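Local coordinates for protein urocanate hydratase (Paenibacillus sp. Soil724D2, PDB 7NED) that probably hydrates thiourocanate in bacterial ergothioneine breakdown, as a urocanase-family lyase that holds NAD+ as cofactor and can also bind urocanate, at residues L209-A212 / L213-E217; D362-A365 / I366-F369; V520-Y523 / A524-Y528. One frame throughout, in Å; residues are numbered along the deposited sequence.

Contact 1: L209-A212 / L213-E217; sequences LDEA and LLWIE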
loop_
_atom_site.group_PDB
_atom_site.type_symbol
_atom_site.label_atom_id
_atom_site.label_comp_id
_atom_site.label_asym_id
_atom_site.label_seq_id
_atom_site.Cartn_x
_atom_site.Cartn_y
_atom_site.Cartn_z
ATOM N N LEU A 209 -7.393 19.239 -41.728
ATOM C CA LEU A 209 -6.822 17.907 -41.869
ATOM C C LEU A 209 -6.149 17.723 -43.228
ATOM O O LEU A 209 -5.107 17.073 -43.327
ATOM C CB LEU A 209 -7.901 16.844 -41.666
ATOM C CG LEU A 209 -7.505 15.416 -42.005
ATOM C CD1 LEU A 209 -6.358 14.929 -41.111
ATOM C CD2 LEU A 209 -8.698 14.452 -41.925
ATOM N N ASP A 210 -6.753 18.244 -44.299
ATOM C CA ASP A 210 -6.112 18.150 -45.606
ATOM C C ASP A 210 -4.731 18.784 -45.584
ATOM O O ASP A 210 -3.772 18.220 -46.121
ATOM C CB ASP A 210 -6.985 18.802 -46.682
ATOM C CG ASP A 210 -8.239 17.999 -46.981
ATOM O OD1 ASP A 210 -8.355 16.844 -46.509
ATOM O OD2 ASP A 210 -9.096 18.522 -47.724
ATOM N N GLU A 211 -4.620 19.980 -45.004
ATOM C CA GLU A 211 -3.321 20.638 -44.927
ATOM C C GLU A 211 -2.344 19.816 -44.094
ATOM O O GLU A 211 -1.162 19.672 -44.458
ATOM C CB GLU A 211 -3.472 22.035 -44.352
ATOM C CG GLU A 211 -2.163 22.762 -44.227
ATOM C CD GLU A 211 -2.322 24.227 -43.952
ATOM O OE1 GLU A 211 -2.808 24.582 -42.858
ATOM O OE2 GLU A 211 -1.852 25.031 -44.778
ATOM N N ALA A 212 -2.819 19.259 -42.980
ATOM C CA ALA A 212 -1.948 18.438 -42.151
ATOM C C ALA A 212 -1.421 17.252 -42.926
ATOM O O ALA A 212 -0.228 16.935 -42.846
ATOM C CB ALA A 212 -2.688 17.962 -40.892
ATOM N N LEU A 213 -2.303 16.554 -43.656
ATOM C CA LEU A 213 -1.871 15.370 -44.398
ATOM C C LEU A 213 -0.942 15.745 -45.545
ATOM O O LEU A 213 -0.015 14.992 -45.865
ATOM C CB LEU A 213 -3.070 14.594 -44.939
ATOM C CG LEU A 213 -4.003 13.950 -43.911
ATOM C CD1 LEU A 213 -5.323 13.552 -44.555
ATOM C CD2 LEU A 213 -3.336 12.734 -43.262
ATOM N N LEU A 214 -1.168 16.904 -46.176
ATOM C CA LEU A 214 -0.244 17.362 -47.207
ATOM C C LEU A 214 1.158 17.542 -46.635
ATOM O O LEU A 214 2.144 17.080 -47.221
ATOM C CB LEU A 214 -0.745 18.672 -47.823
ATOM C CG LEU A 214 0.257 19.392 -48.714
ATOM C CD1 LEU A 214 0.455 18.561 -49.979
ATOM C CD2 LEU A 214 -0.212 20.804 -49.065
ATOM N N TRP A 215 1.264 18.228 -45.489
ATOM C CA TRP A 215 2.549 18.359 -44.797
ATOM C C TRP A 215 3.158 16.999 -44.436
ATOM O O TRP A 215 4.368 16.775 -44.607
ATOM C CB TRP A 215 2.350 19.209 -43.544
ATOM C CG TRP A 215 2.112 20.645 -43.822
ATOM C CD1 TRP A 215 2.282 21.293 -45.011
ATOM C CD2 TRP A 215 1.598 21.619 -42.899
ATOM N NE1 TRP A 215 1.945 22.627 -44.873
ATOM C CE2 TRP A 215 1.512 22.848 -43.589
ATOM C CE3 TRP A 215 1.191 21.563 -41.557
ATOM C CZ2 TRP A 215 1.052 24.017 -42.982
ATOM C CZ3 TRP A 215 0.739 22.726 -40.943
ATOM C CH2 TRP A 215 0.669 23.943 -41.658
ATOM N N ILE A 216 2.352 16.088 -43.902
ATOM C CA ILE A 216 2.879 14.771 -43.561
ATOM C C ILE A 216 3.371 14.074 -44.818
ATOM O O ILE A 216 4.429 13.441 -44.831
ATOM C CB ILE A 216 1.810 13.915 -42.859
ATOM C CG1 ILE A 216 1.412 14.507 -41.486
ATOM C CG2 ILE A 216 2.322 12.473 -42.790
ATOM C CD1 ILE A 216 2.520 14.550 -40.421
ATOM N N GLU A 217 2.611 14.185 -45.903
ATOM C CA GLU A 217 3.002 13.493 -47.128
ATOM C C GLU A 217 4.333 14.019 -47.669
ATOM O O GLU A 217 5.226 13.239 -48.025
ATOM C CB GLU A 217 1.898 13.638 -48.169
ATOM C CG GLU A 217 2.172 12.800 -49.381
ATOM C CD GLU A 217 0.991 12.719 -50.308
ATOM O OE1 GLU A 217 0.989 11.769 -51.111
ATOM O OE2 GLU A 217 0.087 13.590 -50.239
#

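Contact 2: D362-A365 / I366-F369; sequences DIHA and IDEF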
loop_
_atom_site.group_PDB
_atom_site.type_symbol
_atom_site.label_atom_id
_atom_site.label_comp_id
_atom_site.label_asym_id
_atom_site.label_seq_id
_atom_site.Cartn_x
_atom_site.Cartn_y
_atom_site.Cartn_z
ATOM N N ASP A 362 24.059 24.423 -14.793
ATOM C CA ASP A 362 24.184 23.225 -13.957
ATOM C C ASP A 362 23.774 21.976 -14.731
ATOM O O ASP A 362 24.505 20.977 -14.761
ATOM C CB ASP A 362 23.337 23.367 -12.694
ATOM C CG ASP A 362 23.993 24.234 -11.630
ATOM O OD1 ASP A 362 25.153 24.667 -11.831
ATOM O OD2 ASP A 362 23.335 24.480 -10.581
ATOM N N ILE A 363 22.618 22.025 -15.399
ATOM C CA ILE A 363 22.216 20.893 -16.234
ATOM C C ILE A 363 23.274 20.635 -17.296
ATOM O O ILE A 363 23.672 19.490 -17.527
ATOM C CB ILE A 363 20.821 21.146 -16.853
ATOM C CG1 ILE A 363 19.765 21.223 -15.745
ATOM C CG2 ILE A 363 20.434 20.054 -17.897
ATOM C CD1 ILE A 363 19.624 19.930 -14.881
ATOM N N HIS A 364 23.788 21.701 -17.935
ATOM C CA HIS A 364 24.735 21.489 -19.030
ATOM C C HIS A 364 26.040 20.876 -18.534
ATOM O O HIS A 364 26.648 20.046 -19.227
ATOM C CB HIS A 364 24.980 22.805 -19.773
ATOM C CG HIS A 364 23.829 23.207 -20.647
ATOM N ND1 HIS A 364 23.706 24.466 -21.202
ATOM C CD2 HIS A 364 22.757 22.498 -21.085
ATOM C CE1 HIS A 364 22.606 24.518 -21.934
ATOM N NE2 HIS A 364 22.009 23.339 -21.880
ATOM N N ALA A 365 26.485 21.254 -17.339
ATOM C CA ALA A 365 27.666 20.606 -16.773
ATOM C C ALA A 365 27.420 19.114 -16.528
ATOM O O ALA A 365 28.324 18.283 -16.735
ATOM C CB ALA A 365 28.085 21.308 -15.471
ATOM N N ILE A 366 26.213 18.751 -16.073
ATOM C CA ILE A 366 25.946 17.331 -15.864
ATOM C C ILE A 366 25.849 16.617 -17.205
ATOM O O ILE A 366 26.297 15.468 -17.345
ATOM C CB ILE A 366 24.678 17.140 -15.007
ATOM C CG1 ILE A 366 24.869 17.808 -13.632
ATOM C CG2 ILE A 366 24.357 15.647 -14.860
ATOM C CD1 ILE A 366 23.585 17.859 -12.770
ATOM N N ASP A 367 25.291 17.272 -18.189
ATOM C CA ASP A 367 25.228 16.743 -19.526
ATOM C C ASP A 367 26.636 16.394 -19.992
ATOM O O ASP A 367 26.898 15.338 -20.389
ATOM C CB ASP A 367 24.622 17.763 -20.500
ATOM C CG ASP A 367 23.106 17.880 -20.410
ATOM O OD1 ASP A 367 22.448 16.968 -19.932
ATOM O OD2 ASP A 367 22.605 18.903 -20.864
ATOM N N GLU A 368 27.557 17.312 -19.837
ATOM C CA GLU A 368 28.921 17.084 -20.264
ATOM C C GLU A 368 29.577 15.946 -19.475
ATOM O O GLU A 368 30.304 15.173 -20.015
ATOM C CB GLU A 368 29.734 18.354 -20.252
ATOM C CG GLU A 368 29.401 19.281 -21.386
ATOM C CD GLU A 368 29.737 18.725 -22.779
ATOM O OE1 GLU A 368 30.595 17.873 -22.941
ATOM O OE2 GLU A 368 29.154 19.144 -23.751
ATOM N N PHE A 369 29.270 15.864 -18.197
ATOM C CA PHE A 369 29.766 14.781 -17.409
ATOM C C PHE A 369 29.284 13.447 -17.944
ATOM O O PHE A 369 30.042 12.552 -18.055
ATOM C CB PHE A 369 29.364 14.893 -15.975
ATOM C CG PHE A 369 29.656 13.661 -15.210
ATOM C CD1 PHE A 369 30.918 13.400 -14.770
ATOM C CD2 PHE A 369 28.680 12.736 -14.977
ATOM C CE1 PHE A 369 31.211 12.238 -14.108
ATOM C CE2 PHE A 369 28.968 11.571 -14.301
ATOM C CZ PHE A 369 30.226 11.332 -13.869
HETATM O O HOH W 1 21.989 17.090 -17.287
HETATM O O HOH W 2 26.765 20.904 -22.187
#

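Contact 3: V520-Y523 / A524-Y528; sequences VLRY and ADAGY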
loop_
_atom_site.group_PDB
_atom_site.type_symbol
_atom_site.label_atom_id
_atom_site.label_comp_id
_atom_site.label_asym_id
_atom_site.label_seq_id
_atom_site.Cartn_x
_atom_site.Cartn_y
_atom_site.Cartn_z
ATOM N N VAL A 520 15.391 -4.767 -10.388
ATOM C CA VAL A 520 15.913 -5.951 -11.085
ATOM C C VAL A 520 15.331 -7.220 -10.482
ATOM O O VAL A 520 14.921 -8.134 -11.198
ATOM C CB VAL A 520 17.446 -5.997 -11.042
ATOM C CG1 VAL A 520 17.920 -7.279 -11.760
ATOM C CG2 VAL A 520 18.009 -4.745 -11.709
ATOM N N LEU A 521 15.312 -7.306 -9.157
ATOM C CA LEU A 521 14.843 -8.555 -8.560
ATOM C C LEU A 521 13.369 -8.782 -8.826
ATOM O O LEU A 521 12.937 -9.938 -8.913
ATOM C CB LEU A 521 15.106 -8.599 -7.054
ATOM C CG LEU A 521 16.555 -8.645 -6.592
ATOM C CD1 LEU A 521 16.652 -9.089 -5.151
ATOM C CD2 LEU A 521 17.319 -9.645 -7.485
ATOM N N ARG A 522 12.570 -7.711 -8.957
ATOM C CA ARG A 522 11.150 -7.918 -9.245
ATOM C C ARG A 522 10.961 -8.625 -10.584
ATOM O O ARG A 522 10.109 -9.512 -10.709
ATOM C CB ARG A 522 10.405 -6.572 -9.232
ATOM C CG ARG A 522 8.914 -6.699 -9.298
ATOM C CD ARG A 522 8.392 -6.637 -10.753
ATOM N NE ARG A 522 6.970 -6.904 -10.733
ATOM C CZ ARG A 522 6.450 -8.124 -10.713
ATOM N NH1 ARG A 522 7.249 -9.193 -10.729
ATOM N NH2 ARG A 522 5.128 -8.281 -10.668
ATOM N N TYR A 523 11.717 -8.214 -11.610
ATOM C CA TYR A 523 11.640 -8.875 -12.905
ATOM C C TYR A 523 12.380 -10.208 -12.884
ATOM O O TYR A 523 11.942 -11.160 -13.533
ATOM C CB TYR A 523 12.160 -7.935 -14.028
ATOM C CG TYR A 523 11.085 -6.922 -14.294
ATOM C CD1 TYR A 523 10.087 -7.191 -15.213
ATOM C CD2 TYR A 523 10.958 -5.780 -13.489
ATOM C CE1 TYR A 523 9.014 -6.323 -15.391
ATOM C CE2 TYR A 523 9.882 -4.903 -13.657
ATOM C CZ TYR A 523 8.914 -5.189 -14.601
ATOM O OH TYR A 523 7.846 -4.339 -14.809
ATOM N N ALA A 524 13.465 -10.313 -12.122
ATOM C CA ALA A 524 14.110 -11.619 -11.981
ATOM C C ALA A 524 13.149 -12.635 -11.383
ATOM O O ALA A 524 13.035 -13.764 -11.878
ATOM C CB ALA A 524 15.364 -11.502 -11.115
ATOM N N ASP A 525 12.408 -12.230 -10.336
ATOM C CA ASP A 525 11.432 -13.110 -9.718
ATOM C C ASP A 525 10.393 -13.572 -10.717
ATOM O O ASP A 525 9.894 -14.695 -10.619
ATOM C CB ASP A 525 10.730 -12.406 -8.565
ATOM C CG ASP A 525 9.752 -13.314 -7.862
ATOM O OD1 ASP A 525 10.235 -14.125 -7.034
ATOM O OD2 ASP A 525 8.525 -13.245 -8.158
ATOM N N ALA A 526 10.016 -12.711 -11.661
ATOM C CA ALA A 526 9.001 -13.138 -12.611
ATOM C C ALA A 526 9.567 -14.018 -13.717
ATOM O O ALA A 526 8.805 -14.468 -14.577
ATOM C CB ALA A 526 8.292 -11.934 -13.233
ATOM N N GLY A 527 10.872 -14.239 -13.739
ATOM C CA GLY A 527 11.465 -15.182 -14.673
ATOM C C GLY A 527 12.140 -14.549 -15.865
ATOM O O GLY A 527 12.447 -15.265 -16.824
ATOM N N TYR A 528 12.366 -13.231 -15.850
ATOM C CA TYR A 528 12.947 -12.563 -17.023
ATOM C C TYR A 528 14.444 -12.795 -17.054
ATOM O O TYR A 528 15.144 -12.569 -16.065
ATOM C CB TYR A 528 12.634 -11.065 -17.029
ATOM C CG TYR A 528 11.203 -10.844 -17.420
ATOM C CD1 TYR A 528 10.831 -10.796 -18.759
ATOM C CD2 TYR A 528 10.214 -10.747 -16.452
ATOM C CE1 TYR A 528 9.515 -10.658 -19.120
ATOM C CE2 TYR A 528 8.895 -10.594 -16.800
ATOM C CZ TYR A 528 8.541 -10.558 -18.128
ATOM O OH TYR A 528 7.229 -10.401 -18.474
HETATM O O HOH W 3 6.735 -11.924 -9.750
#

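Contact 1: L209-A212 / L213-E217
A local CH-pi contact joins Glu211 to Trp215, one turn on, at the start of helix 209-222, the crossover helix of a beta-alpha-beta unit (strand 204-206, helix, strand 226-231) in the Rossmann-like domain. Four i to i+4 backbone bonds hold this first stretch of helix, the straightest running from Trp215 N to Glu211 O at 3.0 Å (174° at the hydrogen). The same turn brings the side chains together: CG of Glu211 lies over the face of the indole, 3.8 Å from the centroid of its six-membered ring. With Glu211 CG anti to the backbone N (chi1 179°), the extended chain brings CG and CD over the six-membered ring, toward its CZ2 rim, and the carboxylate and ring planes are 17° apart, nearly parallel. Its OE1 is hydrogen-bonded with Thr206 OG1, while Arg204 makes a cation-pi contact with the indole. Ala212, small enough to fit close against the sheet, touches Val228 and Leu184 of neighbouring strands; Ile216 packs on Val226 and Leu184. Farther round, Asp210 pairs with Arg244 in a salt bridge. Apolar Leu209 and Leu213 suit the side that packs against helix 234-243, and there Leu209 CD1 rests 3.8 Å from Leu213 CG.

Contact 2: D362-A365 / I366-F369
Ile363 O is gripped twice: Asp367 N donates to it at 2.8 Å, and a water donates at 2.9 Å. That water also donates to Asp367 OD1, at 2.7 Å, so the aspartate is joined to the preceding turn by its backbone and, through the water, by its side chain. Asp367 CG lies anti to its own carbonyl carbon (chi1 -77°), which turns the carboxylate back along the helix toward Ile363 and His364. Its OD2 sits near the plane of the His364 ring, at the edge, 3.6 Å from CD2, with ring and carboxylate planes 36° apart. The same oxygen forms a salt bridge with Arg399, which probably helps to offset the cost of burying the acid. All this lies on one helix, 360-373, in the urocanase C-terminal domain, packed between the strand 351-355 and the helices 378-390 and 407-420. Branched, apolar Ile363 and Ile366 suit the side facing the strand, where both touch Trp353; Phe369 joins Ile366 against Leu411. On the more exposed side, Glu368 forms a salt bridge with Arg388. His364 O accepts from Glu368 N at 2.9 Å and from a second water, at 3.1 Å, which bonds only weakly to Glu368 OE2.

Contact 3: V520-Y523 / A524-Y528
Helix 502-525 ends in a Schellman motif at Tyr523-Tyr528, where Tyr528 N reaches back to Tyr523 O (3.1 Å, 165° at the hydrogen) and Gly527 N to Ala524 O (2.9 Å). Gly527 takes a positive phi, where a CB would collide with the carbonyl oxygen of the residue before, so glycine suits the place. Up to Asp525 the helical bonds are sound; Ala526 N makes only weak bonds, to Arg522 O and Tyr523 O.

The turn sets the two tyrosines side by side, pointing the same way. Tyr528 CD2 comes to the edge of the Tyr523 ring, 3.8 Å from CD1, and the ring planes meet obliquely at 56°. The Tyr528 ring in turn presents its edge to Tyr523 O, which lies in its plane, 3.4 Å from CD2. Beyond the turn, Tyr528 OH is hydrogen-bonded with Lys451 N. With an alanine here, the side of the Tyr523 ring would probably lose its neighbour and Lys451 N its hydroxyl partner.

Arg522 folds back at chi2 (-93°), laying its CD over one face of the Tyr523 ring. Its NH1 donates to a water, 2.9 Å away, that donates in turn to Asp525 OD2; NH2 is hydrogen-bonded with Ser454 and Trp460 adds a cation-pi contact. Asp525 OD1 forms a salt bridge with Lys77 of the second subunit, so the acid suits a helix end at the dimer interface. The arrangement is a Schellman C-cap of one helix whose last residue, Tyr528, is the N-cap of the next, helix 529-538, on whose Ser531 Tyr523 and Ala524 pack.

In the fold
Going from the N terminus, contact 1 (209-217) comes first, in the Rossmann-like domain, followed by contacts 2 (362-369) and 3 (520-528) in the C-terminal domain. They run in series, neither nesting nor crossing, and each joins adjacent turns of a continuous segment without closing a long loop. Contact 1 lies on a helix against the parallel sheet; contact 2 sits beside strand 351-355 of the large mixed sheet; contact 3 turns the chain from helix 502-525 into helix 529-538 and reaches the second subunit. Contacts 2 and 3 share a domain, yet their nearest atoms are about 20 Å apart, and contact 1 touches neither.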